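Local coordinates for protein oxidoreductase, zinc-binding dehydrogenase family (PDB 5K1S) that is a zinc-binding medium-chain reductase involved in the alternative de novo biosynthesis of isovaleryl coenzyme A in Myxococcus xanthus, at residues A263-T268 with V278-N283; R176-V181 with L304-T309; P90-W95 with A144-L149; V47-H52 with D99-L104. All blocks are in the same frame, centred on the assembly; numbering follows the deposited sequence.

Contact 1. Residues A263-T268 with V278-N283; sequences ATFDQT and VVVVGN
Phe265 and Thr268 project from helix 262-270 onto Val278 and Val280 of strand 276-280, joining two elements of a beta-alpha-beta crossover in the Rossmann-type domain. The helix carries the chain from strand 253-258 back to its parallel neighbour 276-280. Accordingly, the helix and strand axes run nearly antiparallel, at 169°, with a closest approach of 11.1 Å, a gap filled by side chains. Phe265 bridges to both valines. Its CB leaves the helix toward the strand, and CG is anti to the backbone N (chi1 -165°), which carries the ring outward from the helix. CB and CG are still short of the valines; farther along the ring, CE1 makes the contact. Phe265 CE1 meets Val280 CG2 at 4.0 Å, the methyl lying at the ring edge near its plane, and the two side chains cross at about a right angle. Phe265 CE1 is also 4.2 Å from Val278 CG1, which approaches obliquely. Beta-branched valines suit the strand, and each offers a methyl to the same ring carbon, CE1. The packing continues beyond the chain, since Leu291 of the second subunit lies against Phe265 and Ile297 of that subunit against Val280. One turn after Thr264, Thr268 divides its two branches by polarity. Its OG1 is hydrogen-bonded to Glu258 at the end of strand 253-258, so this buried hydroxyl has a polar partner, while the methyl is left for the strand. Thr268 CG2 faces both branches of Val278, 4.1 Å from Val278 CG2 and 4.2 Å from Val278 CG1.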
loop_
_atom_site.group_PDB
_atom_site.type_symbol
_atom_site.label_atom_id
_atom_site.label_comp_id
_atom_site.label_asym_id
_atom_site.label_seq_id
_atom_site.Cartn_x
_atom_site.Cartn_y
_atom_site.Cartn_z
ATOM N N ALA A 263 -11.981 9.100 7.287
ATOM C CA ALA A 263 -13.391 9.451 7.154
ATOM C C ALA A 263 -14.016 8.817 5.915
ATOM O O ALA A 263 -15.189 8.427 5.935
ATOM C CB ALA A 263 -13.553 10.969 7.116
ATOM N N THR A 264 -13.252 8.706 4.829
ATOM C CA THR A 264 -13.763 8.190 3.565
ATOM C C THR A 264 -13.137 6.862 3.163
ATOM O O THR A 264 -13.497 6.318 2.114
ATOM C CB THR A 264 -13.525 9.209 2.444
ATOM O OG1 THR A 264 -12.117 9.359 2.221
ATOM C CG2 THR A 264 -14.121 10.562 2.801
ATOM N N PHE A 265 -12.222 6.321 3.971
ATOM C CA PHE A 265 -11.426 5.176 3.537
ATOM C C PHE A 265 -12.304 3.962 3.247
ATOM O O PHE A 265 -12.206 3.353 2.176
ATOM C CB PHE A 265 -10.379 4.843 4.600
ATOM C CG PHE A 265 -9.294 3.926 4.115
ATOM C CD1 PHE A 265 -8.292 4.395 3.284
ATOM C CD2 PHE A 265 -9.271 2.597 4.496
ATOM C CE1 PHE A 265 -7.293 3.556 2.840
ATOM C CE2 PHE A 265 -8.275 1.755 4.055
ATOM C CZ PHE A 265 -7.284 2.234 3.227
ATOM N N ASP A 266 -13.170 3.593 4.195
ATOM C CA ASP A 266 -13.966 2.379 4.038
ATOM C C ASP A 266 -14.778 2.409 2.747
ATOM O O ASP A 266 -14.927 1.379 2.077
ATOM C CB ASP A 266 -14.883 2.195 5.246
ATOM C CG ASP A 266 -15.629 0.877 5.215
ATOM O OD1 ASP A 266 -15.006 -0.165 5.511
ATOM O OD2 ASP A 266 -16.839 0.883 4.900
ATOM N N GLN A 267 -15.312 3.576 2.382
ATOM C CA GLN A 267 -16.059 3.692 1.133
ATOM C C GLN A 267 -15.126 3.677 -0.072
ATOM O O GLN A 267 -15.469 3.118 -1.121
ATOM C CB GLN A 267 -16.899 4.967 1.143
ATOM C CG GLN A 267 -18.058 4.941 2.121
ATOM C CD GLN A 267 -19.137 3.959 1.717
ATOM O OE1 GLN A 267 -20.032 4.289 0.938
ATOM N NE2 GLN A 267 -19.057 2.742 2.243
ATOM N N THR A 268 -13.948 4.295 0.054
ATOM C CA THR A 268 -12.977 4.279 -1.036
ATOM C C THR A 268 -12.676 2.852 -1.471
ATOM O O THR A 268 -12.724 2.531 -2.664
ATOM C CB THR A 268 -11.689 4.992 -0.607
ATOM O OG1 THR A 268 -11.949 6.387 -0.411
ATOM C CG2 THR A 268 -10.594 4.834 -1.663
ATOM N N VAL A 278 -4.918 2.160 -4.053
ATOM C CA VAL A 278 -5.266 3.349 -3.284
ATOM C C VAL A 278 -3.971 3.994 -2.813
ATOM O O VAL A 278 -3.169 3.358 -2.120
ATOM C CB VAL A 278 -6.174 3.006 -2.093
ATOM C CG1 VAL A 278 -6.472 4.253 -1.265
ATOM C CG2 VAL A 278 -7.460 2.364 -2.580
ATOM N N VAL A 279 -3.771 5.255 -3.180
ATOM C CA VAL A 279 -2.587 6.007 -2.788
ATOM C C VAL A 279 -2.987 6.913 -1.630
ATOM O O VAL A 279 -3.711 7.897 -1.818
ATOM C CB VAL A 279 -2.013 6.814 -3.959
ATOM C CG1 VAL A 279 -0.675 7.425 -3.570
ATOM C CG2 VAL A 279 -1.860 5.929 -5.190
ATOM N N VAL A 280 -2.519 6.585 -0.431
ATOM C CA VAL A 280 -2.897 7.307 0.777
ATOM C C VAL A 280 -1.866 8.397 1.033
ATOM O O VAL A 280 -0.666 8.119 1.129
ATOM C CB VAL A 280 -3.003 6.360 1.981
ATOM C CG1 VAL A 280 -3.552 7.104 3.192
ATOM C CG2 VAL A 280 -3.879 5.161 1.643
ATOM N N VAL A 281 -2.334 9.639 1.146
ATOM C CA VAL A 281 -1.451 10.764 1.441
ATOM C C VAL A 281 -1.904 11.589 2.636
ATOM O O VAL A 281 -1.082 12.325 3.212
ATOM C CB VAL A 281 -1.297 11.666 0.193
ATOM C CG1 VAL A 281 -2.633 12.267 -0.217
ATOM C CG2 VAL A 281 -0.255 12.759 0.429
ATOM N N GLY A 282 -3.161 11.506 3.073
ATOM C CA GLY A 282 -3.639 12.357 4.140
ATOM C C GLY A 282 -4.573 11.619 5.078
ATOM O O GLY A 282 -5.201 10.622 4.717
ATOM N N ASN A 283 -4.645 12.139 6.308
ATOM C CA ASN A 283 -5.587 11.652 7.320
ATOM C C ASN A 283 -5.998 12.868 8.159
ATOM O O ASN A 283 -5.402 13.151 9.200
ATOM C CB ASN A 283 -4.977 10.558 8.183
ATOM C CG ASN A 283 -6.028 9.718 8.880
ATOM O OD1 ASN A 283 -7.166 9.618 8.418
ATOM N ND2 ASN A 283 -5.655 9.111 9.999
#

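Contact 2. Residues R176-V181 with L304-T309; sequences RTRGKV and LGAYAT
Arg178 reaches across to the backbone carbonyl of Gly305, and two of its nitrogens share that one oxygen. Arg178 NE donates to Gly305 O at 2.8 Å with an N-H...O angle of 129°, and Arg178 NH2 donates to Gly305 O at 3.1 Å with 122°. Both bonds are bent and weak, one acceptor serving two donors. To reach there the side chain folds back at chi2 (-73°) and at chi3, curling along the strand end. Gly305 N lies at the guanidinium edge, in plane. Farther out, Arg178 CG packs on Ala306 CB at 3.9 Å, an apolar pair, while Leu304 sets its carbons against polar groups: Leu304 CB is 3.9 Å from Arg178 NH2, and Leu304 CD1 is 3.7 Å from the backbone O of Arg178. With an alanine here, Gly305 O would probably lose both of these donors and Ala306 the methylene packed against it. Leu304 pairs in an antiparallel ladder with a strand of the second subunit, so the sheet runs on across the interface, and Glu300 of that subunit forms a long, weak ion pair with Arg178. Arg119 brings a like charge close. The C-terminal part of helix 165-178 is thus joined to the last strand of this chain's part of the sheet by two weak bonds to a backbone carbonyl and by arginine packing, with the second subunit's carboxylate likely to offset some positive charge.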
loop_
_atom_site.group_PDB
_atom_site.type_symbol
_atom_site.label_atom_id
_atom_site.label_comp_id
_atom_site.label_asym_id
_atom_site.label_seq_id
_atom_site.Cartn_x
_atom_site.Cartn_y
_atom_site.Cartn_z
ATOM N N ARG A 176 1.916 10.713 -9.780
ATOM C CA ARG A 176 2.876 10.188 -10.747
ATOM C C ARG A 176 3.872 9.219 -10.122
ATOM O O ARG A 176 3.880 8.029 -10.450
ATOM C CB ARG A 176 3.631 11.345 -11.407
ATOM C CG ARG A 176 2.798 12.150 -12.360
ATOM C CD ARG A 176 3.670 13.128 -13.100
ATOM N NE ARG A 176 2.913 13.920 -14.061
ATOM C CZ ARG A 176 3.420 14.937 -14.749
ATOM N NH1 ARG A 176 4.689 15.290 -14.578
ATOM N NH2 ARG A 176 2.660 15.604 -15.604
ATOM N N THR A 177 4.728 9.719 -9.229
ATOM C CA THR A 177 5.819 8.907 -8.705
ATOM C C THR A 177 5.290 7.638 -8.047
ATOM O O THR A 177 5.755 6.531 -8.339
ATOM C CB THR A 177 6.645 9.726 -7.711
ATOM O OG1 THR A 177 6.710 11.090 -8.148
ATOM C CG2 THR A 177 8.049 9.167 -7.605
ATOM N N ARG A 178 4.308 7.780 -7.159
ATOM C CA ARG A 178 3.752 6.644 -6.435
ATOM C C ARG A 178 2.544 6.048 -7.149
ATOM O O ARG A 178 2.489 4.836 -7.377
ATOM C CB ARG A 178 3.373 7.075 -5.015
ATOM C CG ARG A 178 4.552 7.565 -4.185
ATOM C CD ARG A 178 5.453 6.415 -3.772
ATOM N NE ARG A 178 4.764 5.486 -2.884
ATOM C CZ ARG A 178 5.214 4.281 -2.559
ATOM N NH1 ARG A 178 6.363 3.838 -3.053
ATOM N NH2 ARG A 178 4.511 3.511 -1.741
ATOM N N GLY A 179 1.570 6.885 -7.510
ATOM C CA GLY A 179 0.361 6.373 -8.134
ATOM C C GLY A 179 0.602 5.821 -9.526
ATOM O O GLY A 179 -0.009 4.825 -9.921
ATOM N N LYS A 180 1.490 6.459 -10.289
ATOM C CA LYS A 180 1.786 6.040 -11.661
ATOM C C LYS A 180 0.511 6.008 -12.503
ATOM O O LYS A 180 0.249 5.061 -13.247
ATOM C CB LYS A 180 2.487 4.679 -11.677
ATOM C CG LYS A 180 3.761 4.627 -10.854
ATOM C CD LYS A 180 4.330 3.220 -10.816
ATOM C CE LYS A 180 5.446 3.097 -9.794
ATOM N NZ LYS A 180 5.934 1.694 -9.669
ATOM N N VAL A 181 -0.291 7.068 -12.377
ATOM C CA VAL A 181 -1.542 7.150 -13.119
ATOM C C VAL A 181 -1.243 7.183 -14.609
ATOM O O VAL A 181 -0.407 7.968 -15.077
ATOM C CB VAL A 181 -2.342 8.384 -12.681
ATOM C CG1 VAL A 181 -3.640 8.493 -13.474
ATOM C CG2 VAL A 181 -2.634 8.324 -11.188
ATOM N N LEU A 304 -1.023 2.240 -1.200
ATOM C CA LEU A 304 0.306 2.832 -1.270
ATOM C C LEU A 304 0.331 4.140 -0.493
ATOM O O LEU A 304 -0.569 4.972 -0.641
ATOM C CB LEU A 304 0.712 3.086 -2.724
ATOM C CG LEU A 304 0.517 1.920 -3.694
ATOM C CD1 LEU A 304 0.866 2.351 -5.110
ATOM C CD2 LEU A 304 1.354 0.722 -3.275
ATOM N N GLY A 305 1.362 4.319 0.326
ATOM C CA GLY A 305 1.572 5.577 1.011
ATOM C C GLY A 305 2.474 6.509 0.218
ATOM O O GLY A 305 3.383 6.076 -0.484
ATOM N N ALA A 306 2.199 7.807 0.334
ATOM C CA ALA A 306 2.988 8.843 -0.320
ATOM C C ALA A 306 3.264 9.952 0.682
ATOM O O ALA A 306 2.338 10.444 1.334
ATOM C CB ALA A 306 2.264 9.404 -1.548
ATOM N N TYR A 307 4.530 10.347 0.798
ATOM C CA TYR A 307 4.950 11.296 1.819
ATOM C C TYR A 307 5.996 12.247 1.255
ATOM O O TYR A 307 6.890 11.832 0.513
ATOM C CB TYR A 307 5.512 10.558 3.043
ATOM C CG TYR A 307 5.992 11.463 4.158
ATOM C CD1 TYR A 307 5.095 12.207 4.911
ATOM C CD2 TYR A 307 7.343 11.557 4.469
ATOM C CE1 TYR A 307 5.527 13.031 5.932
ATOM C CE2 TYR A 307 7.788 12.377 5.492
ATOM C CZ TYR A 307 6.876 13.112 6.221
ATOM O OH TYR A 307 7.315 13.930 7.241
ATOM N N ALA A 308 5.868 13.526 1.605
ATOM C CA ALA A 308 6.879 14.528 1.283
ATOM C C ALA A 308 7.035 14.728 -0.220
ATOM O O ALA A 308 6.303 14.136 -1.018
ATOM C CB ALA A 308 8.222 14.137 1.902
ATOM N N THR A 309 7.995 15.567 -0.609
ATOM C CA THR A 309 8.254 15.886 -2.004
ATOM C C THR A 309 9.758 15.903 -2.232
ATOM O O THR A 309 10.520 16.311 -1.351
ATOM C CB THR A 309 7.648 17.247 -2.388
ATOM O OG1 THR A 309 6.253 17.263 -2.061
ATOM C CG2 THR A 309 7.817 17.520 -3.878
#

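Contact 3. Residues P90-W95 with A144-L149; sequences PDTPGW and APVGGL
Trp95 lays its indole under Val146 and Leu149, which pack along the same side of it, and these two aliphatic side chains make up the close-packed part of the contact. Leu149 CD1 stands over one face of the six-membered ring of Trp95, 4.2 Å from its centroid and only 6° off the normal, a CH-pi contact. Leu149 CB sits above the rim of the same ring, 3.7 Å from Trp95 CZ2. At the pyrrole end Val146 approaches obliquely, its CG1 3.4 Å from Trp95 CD1, and the two side chains slide past each other in opposite directions. With CG anti to the carbonyl carbon (chi1 -67°), the indole swings away from its own turn and over the second segment. That turn is a type I beta turn, closed by Trp95 N bonding to Thr92 O at 3.1 Å. Thr92 adds its methyl, CG2, to Val146 CG1 at 3.8 Å, while its hydroxyl is hydrogen-bonded to the backbone of Gly89. The looser side is wet. A water in the plane of the indole accepts from Trp95 NE1 at 3.1 Å and gives a weak hydrogen bond to Val146 O, so the polar N-H of the ring is satisfied where Val146 is partly exposed. Replacing the tryptophan by an alanine would probably open a gap beneath Leu149 and Val146 and leave this water without its indole donor. Within the GroES-like domain, Trp95 also packs on Val47 of strand 46-56 and Ala101 of strand 100-103, and forms a cation-pi pair with Arg151 of strand 149-151.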
loop_
_atom_site.group_PDB
_atom_site.type_symbol
_atom_site.label_atom_id
_atom_site.label_comp_id
_atom_site.label_asym_id
_atom_site.label_seq_id
_atom_site.Cartn_x
_atom_site.Cartn_y
_atom_site.Cartn_z
ATOM N N PRO A 90 30.691 28.182 -1.017
ATOM C CA PRO A 90 31.440 27.256 -1.870
ATOM C C PRO A 90 30.675 25.955 -2.063
ATOM O O PRO A 90 29.795 25.595 -1.278
ATOM C CB PRO A 90 32.749 27.035 -1.103
ATOM C CG PRO A 90 32.456 27.440 0.302
ATOM C CD PRO A 90 31.419 28.514 0.219
ATOM N N ASP A 91 31.019 25.248 -3.140
ATOM C CA ASP A 91 30.361 23.991 -3.494
ATOM C C ASP A 91 28.873 24.208 -3.767
ATOM O O ASP A 91 28.004 23.558 -3.182
ATOM C CB ASP A 91 30.573 22.934 -2.406
ATOM C CG ASP A 91 31.923 22.262 -2.507
ATOM O OD1 ASP A 91 32.288 21.830 -3.620
ATOM O OD2 ASP A 91 32.622 22.171 -1.476
ATOM N N THR A 92 28.585 25.142 -4.669
ATOM C CA THR A 92 27.228 25.392 -5.159
ATOM C C THR A 92 27.268 25.494 -6.678
ATOM O O THR A 92 26.860 26.500 -7.265
ATOM C CB THR A 92 26.649 26.661 -4.535
ATOM O OG1 THR A 92 27.547 27.756 -4.753
ATOM C CG2 THR A 92 26.435 26.471 -3.041
ATOM N N PRO A 93 27.763 24.452 -7.352
ATOM C CA PRO A 93 28.022 24.577 -8.797
ATOM C C PRO A 93 26.784 24.904 -9.612
ATOM O O PRO A 93 26.871 25.675 -10.576
ATOM C CB PRO A 93 28.603 23.203 -9.165
ATOM C CG PRO A 93 28.122 22.280 -8.090
ATOM C CD PRO A 93 28.069 23.104 -6.845
ATOM N N GLY A 94 25.634 24.343 -9.254
ATOM C CA GLY A 94 24.419 24.582 -10.001
ATOM C C GLY A 94 23.655 25.825 -9.619
ATOM O O GLY A 94 22.612 26.102 -10.216
ATOM N N TRP A 95 24.142 26.594 -8.647
ATOM C CA TRP A 95 23.413 27.741 -8.125
ATOM C C TRP A 95 24.304 28.970 -8.138
ATOM O O TRP A 95 25.436 28.930 -7.644
ATOM C CB TRP A 95 22.906 27.465 -6.708
ATOM C CG TRP A 95 21.863 26.397 -6.672
ATOM C CD1 TRP A 95 22.052 25.073 -6.410
ATOM C CD2 TRP A 95 20.464 26.562 -6.923
ATOM N NE1 TRP A 95 20.855 24.403 -6.474
ATOM C CE2 TRP A 95 19.865 25.295 -6.789
ATOM C CE3 TRP A 95 19.660 27.657 -7.246
ATOM C CZ2 TRP A 95 18.500 25.094 -6.967
ATOM C CZ3 TRP A 95 18.306 27.456 -7.421
ATOM C CH2 TRP A 95 17.740 26.186 -7.281
ATOM N N ALA A 144 19.643 27.901 2.825
ATOM C CA ALA A 144 19.071 26.657 2.336
ATOM C C ALA A 144 20.150 25.796 1.692
ATOM O O ALA A 144 20.827 26.253 0.763
ATOM C CB ALA A 144 17.959 26.940 1.326
ATOM N N PRO A 145 20.352 24.559 2.147
ATOM C CA PRO A 145 21.224 23.649 1.398
ATOM C C PRO A 145 20.693 23.472 -0.016
ATOM O O PRO A 145 19.485 23.370 -0.234
ATOM C CB PRO A 145 21.156 22.343 2.201
ATOM C CG PRO A 145 20.698 22.744 3.561
ATOM C CD PRO A 145 19.806 23.925 3.360
ATOM N N VAL A 146 21.606 23.451 -0.987
ATOM C CA VAL A 146 21.175 23.345 -2.378
ATOM C C VAL A 146 20.327 22.098 -2.581
ATOM O O VAL A 146 19.466 22.061 -3.469
ATOM C CB VAL A 146 22.392 23.367 -3.326
ATOM C CG1 VAL A 146 23.108 24.712 -3.231
ATOM C CG2 VAL A 146 23.346 22.219 -3.016
ATOM N N GLY A 147 20.534 21.070 -1.759
ATOM C CA GLY A 147 19.776 19.840 -1.883
ATOM C C GLY A 147 18.298 19.974 -1.578
ATOM O O GLY A 147 17.534 19.062 -1.912
ATOM N N GLY A 148 17.879 21.077 -0.963
ATOM C CA GLY A 148 16.482 21.266 -0.622
ATOM C C GLY A 148 15.803 22.392 -1.380
ATOM O O GLY A 148 14.812 22.951 -0.898
ATOM N N LEU A 149 16.311 22.726 -2.564
ATOM C CA LEU A 149 15.791 23.832 -3.357
ATOM C C LEU A 149 15.227 23.325 -4.677
ATOM O O LEU A 149 15.778 22.404 -5.287
ATOM C CB LEU A 149 16.883 24.874 -3.637
ATOM C CG LEU A 149 17.400 25.687 -2.449
ATOM C CD1 LEU A 149 18.456 26.675 -2.921
ATOM C CD2 LEU A 149 16.268 26.418 -1.737
HETATM O O HOH W 1 21.351 21.309 -6.181
#

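Contact 4. Residues V47-H52 with D99-L104; sequences VLLRVH and DRAATL
Inside the curled sheet of the GroES-like domain, Leu49 of strand 46-56 points at Ala101 and Thr103 of strand 100-103. Each of these strands pairs antiparallel with strand 80-88, so the two meet through side chains, and the CA atoms of Leu49 and Ala101 stay 8.0 Å apart. Leu49 uses both arms of its fork. Leu49 CD2 touches Ala101 CB at 3.9 Å, and Leu49 CD1 meets Thr103 CG2 at 4.1 Å, the leucine and threonine side chains sliding past each other in opposite directions. Residues two apart on a strand face the same way, which is why one branched leucine can reach both; the small alanine leaves it room to come close. Thr103 is set with chi1 at 58°, its CG2 anti to the carbonyl carbon and turned to Leu49. Its OG1 is hydrogen-bonded to the backbone N of Ala81 and the backbone O of His79, a ligand of a zinc ion. Met142 and Leu149 close in on Leu49 as well. The chemistry is thus hydrophobic between the strands, while the threonine hydroxyl reaches from this apolar interior to the backbone of a metal-binding residue.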
loop_
_atom_site.group_PDB
_atom_site.type_symbol
_atom_site.label_atom_id
_atom_site.label_comp_id
_atom_site.label_asym_id
_atom_site.label_seq_id
_atom_site.Cartn_x
_atom_site.Cartn_y
_atom_site.Cartn_z
ATOM N N VAL A 47 23.050 28.151 0.462
ATOM C CA VAL A 47 22.653 29.289 -0.357
ATOM C C VAL A 47 21.855 30.247 0.515
ATOM O O VAL A 47 21.038 29.816 1.336
ATOM C CB VAL A 47 21.831 28.826 -1.579
ATOM C CG1 VAL A 47 20.897 29.921 -2.078
ATOM C CG2 VAL A 47 22.760 28.377 -2.698
ATOM N N LEU A 48 22.089 31.546 0.340
ATOM C CA LEU A 48 21.329 32.577 1.035
ATOM C C LEU A 48 20.209 33.060 0.122
ATOM O O LEU A 48 20.469 33.511 -0.998
ATOM C CB LEU A 48 22.225 33.744 1.446
ATOM C CG LEU A 48 21.528 34.913 2.151
ATOM C CD1 LEU A 48 20.861 34.460 3.443
ATOM C CD2 LEU A 48 22.510 36.036 2.431
ATOM N N LEU A 49 18.973 32.967 0.602
ATOM C CA LEU A 49 17.799 33.319 -0.179
ATOM C C LEU A 49 17.200 34.630 0.310
ATOM O O LEU A 49 17.219 34.937 1.504
ATOM C CB LEU A 49 16.734 32.223 -0.102
ATOM C CG LEU A 49 16.966 30.963 -0.935
ATOM C CD1 LEU A 49 15.903 29.932 -0.607
ATOM C CD2 LEU A 49 16.956 31.282 -2.424
ATOM N N ARG A 50 16.667 35.398 -0.636
ATOM C CA ARG A 50 15.907 36.608 -0.341
ATOM C C ARG A 50 14.439 36.242 -0.514
ATOM O O ARG A 50 13.928 36.187 -1.636
ATOM C CB ARG A 50 16.329 37.751 -1.257
ATOM C CG ARG A 50 15.974 39.139 -0.745
ATOM C CD ARG A 50 14.543 39.531 -1.069
ATOM N NE ARG A 50 14.431 40.965 -1.328
ATOM C CZ ARG A 50 14.607 41.532 -2.519
ATOM N NH1 ARG A 50 14.904 40.793 -3.583
ATOM N NH2 ARG A 50 14.488 42.847 -2.651
ATOM N N VAL A 51 13.765 35.977 0.602
ATOM C CA VAL A 51 12.420 35.419 0.559
ATOM C C VAL A 51 11.453 36.484 0.062
ATOM O O VAL A 51 11.317 37.552 0.669
ATOM C CB VAL A 51 12.001 34.894 1.937
ATOM C CG1 VAL A 51 10.646 34.198 1.852
ATOM C CG2 VAL A 51 13.060 33.946 2.495
ATOM N N HIS A 52 10.776 36.192 -1.049
ATOM C CA HIS A 52 9.717 37.053 -1.556
ATOM C C HIS A 52 8.334 36.615 -1.102
ATOM O O HIS A 52 7.408 37.433 -1.113
ATOM C CB HIS A 52 9.748 37.090 -3.090
ATOM C CG HIS A 52 10.900 37.862 -3.652
ATOM N ND1 HIS A 52 10.836 39.215 -3.906
ATOM C CD2 HIS A 52 12.146 37.470 -4.009
ATOM C CE1 HIS A 52 11.992 39.623 -4.397
ATOM N NE2 HIS A 52 12.804 38.583 -4.470
ATOM N N ASP A 99 19.439 33.365 -9.156
ATOM C CA ASP A 99 18.576 32.230 -9.447
ATOM C C ASP A 99 17.313 32.281 -8.593
ATOM O O ASP A 99 17.296 32.845 -7.495
ATOM C CB ASP A 99 19.319 30.915 -9.204
ATOM C CG ASP A 99 20.439 30.681 -10.204
ATOM O OD1 ASP A 99 20.345 31.188 -11.342
ATOM O OD2 ASP A 99 21.414 29.983 -9.852
ATOM N N ARG A 100 16.246 31.678 -9.113
ATOM C CA ARG A 100 14.937 31.673 -8.473
ATOM C C ARG A 100 14.684 30.287 -7.896
ATOM O O ARG A 100 14.687 29.296 -8.635
ATOM C CB ARG A 100 13.847 32.050 -9.474
ATOM C CG ARG A 100 14.107 33.358 -10.207
ATOM C CD ARG A 100 13.221 33.490 -11.435
ATOM N NE ARG A 100 11.803 33.389 -11.100
ATOM C CZ ARG A 100 11.046 34.411 -10.713
ATOM N NH1 ARG A 100 11.561 35.629 -10.606
ATOM N NH2 ARG A 100 9.765 34.216 -10.431
ATOM N N ALA A 101 14.456 30.216 -6.584
ATOM C CA ALA A 101 14.381 28.942 -5.885
ATOM C C ALA A 101 13.133 28.872 -5.014
ATOM O O ALA A 101 12.527 29.890 -4.666
ATOM C CB ALA A 101 15.625 28.710 -5.018
ATOM N N ALA A 102 12.761 27.642 -4.660
ATOM C CA ALA A 102 11.666 27.382 -3.735
ATOM C C ALA A 102 12.044 26.195 -2.863
ATOM O O ALA A 102 12.509 25.173 -3.374
ATOM C CB ALA A 102 10.357 27.097 -4.479
ATOM N N THR A 103 11.842 26.330 -1.556
ATOM C CA THR A 103 12.289 25.319 -0.608
ATOM C C THR A 103 11.349 24.119 -0.591
ATOM O O THR A 103 10.137 24.244 -0.790
ATOM C CB THR A 103 12.380 25.905 0.801
ATOM O OG1 THR A 103 11.102 26.428 1.185
ATOM C CG2 THR A 103 13.426 27.014 0.865
ATOM N N LEU A 104 11.928 22.945 -0.350
ATOM C CA LEU A 104 11.158 21.747 -0.066
ATOM C C LEU A 104 10.635 21.807 1.368
ATOM O O LEU A 104 10.821 22.792 2.088
ATOM C CB LEU A 104 12.011 20.496 -0.277
ATOM C CG LEU A 104 12.367 20.098 -1.710
ATOM C CD1 LEU A 104 13.411 18.999 -1.699
ATOM C CD2 LEU A 104 11.135 19.640 -2.464
#

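Overall arrangement
Contacts 3 and 4 share the curled sheet of the GroES-like domain, and Leu149 of contact 3 packs directly on Leu49 of contact 4. Contacts 1 and 2 lie in the Rossmann-type domain, where strands 276-280 and 302-305 are neighbours, and both reach the second subunit. Contact 4, wholly apolar across its segments, is buried near a zinc site; contact 3 joins similar packing to a watered edge. Contact 1 is also buried and aliphatic-aromatic, whereas contact 2, where the sheet passes to the second subunit, depends on weak arginine bonds to backbone. The centres of contacts 1 and 3 are about 37 Å apart, but Thr309 O touches Leu104 CD2, linking contacts 2 and 4.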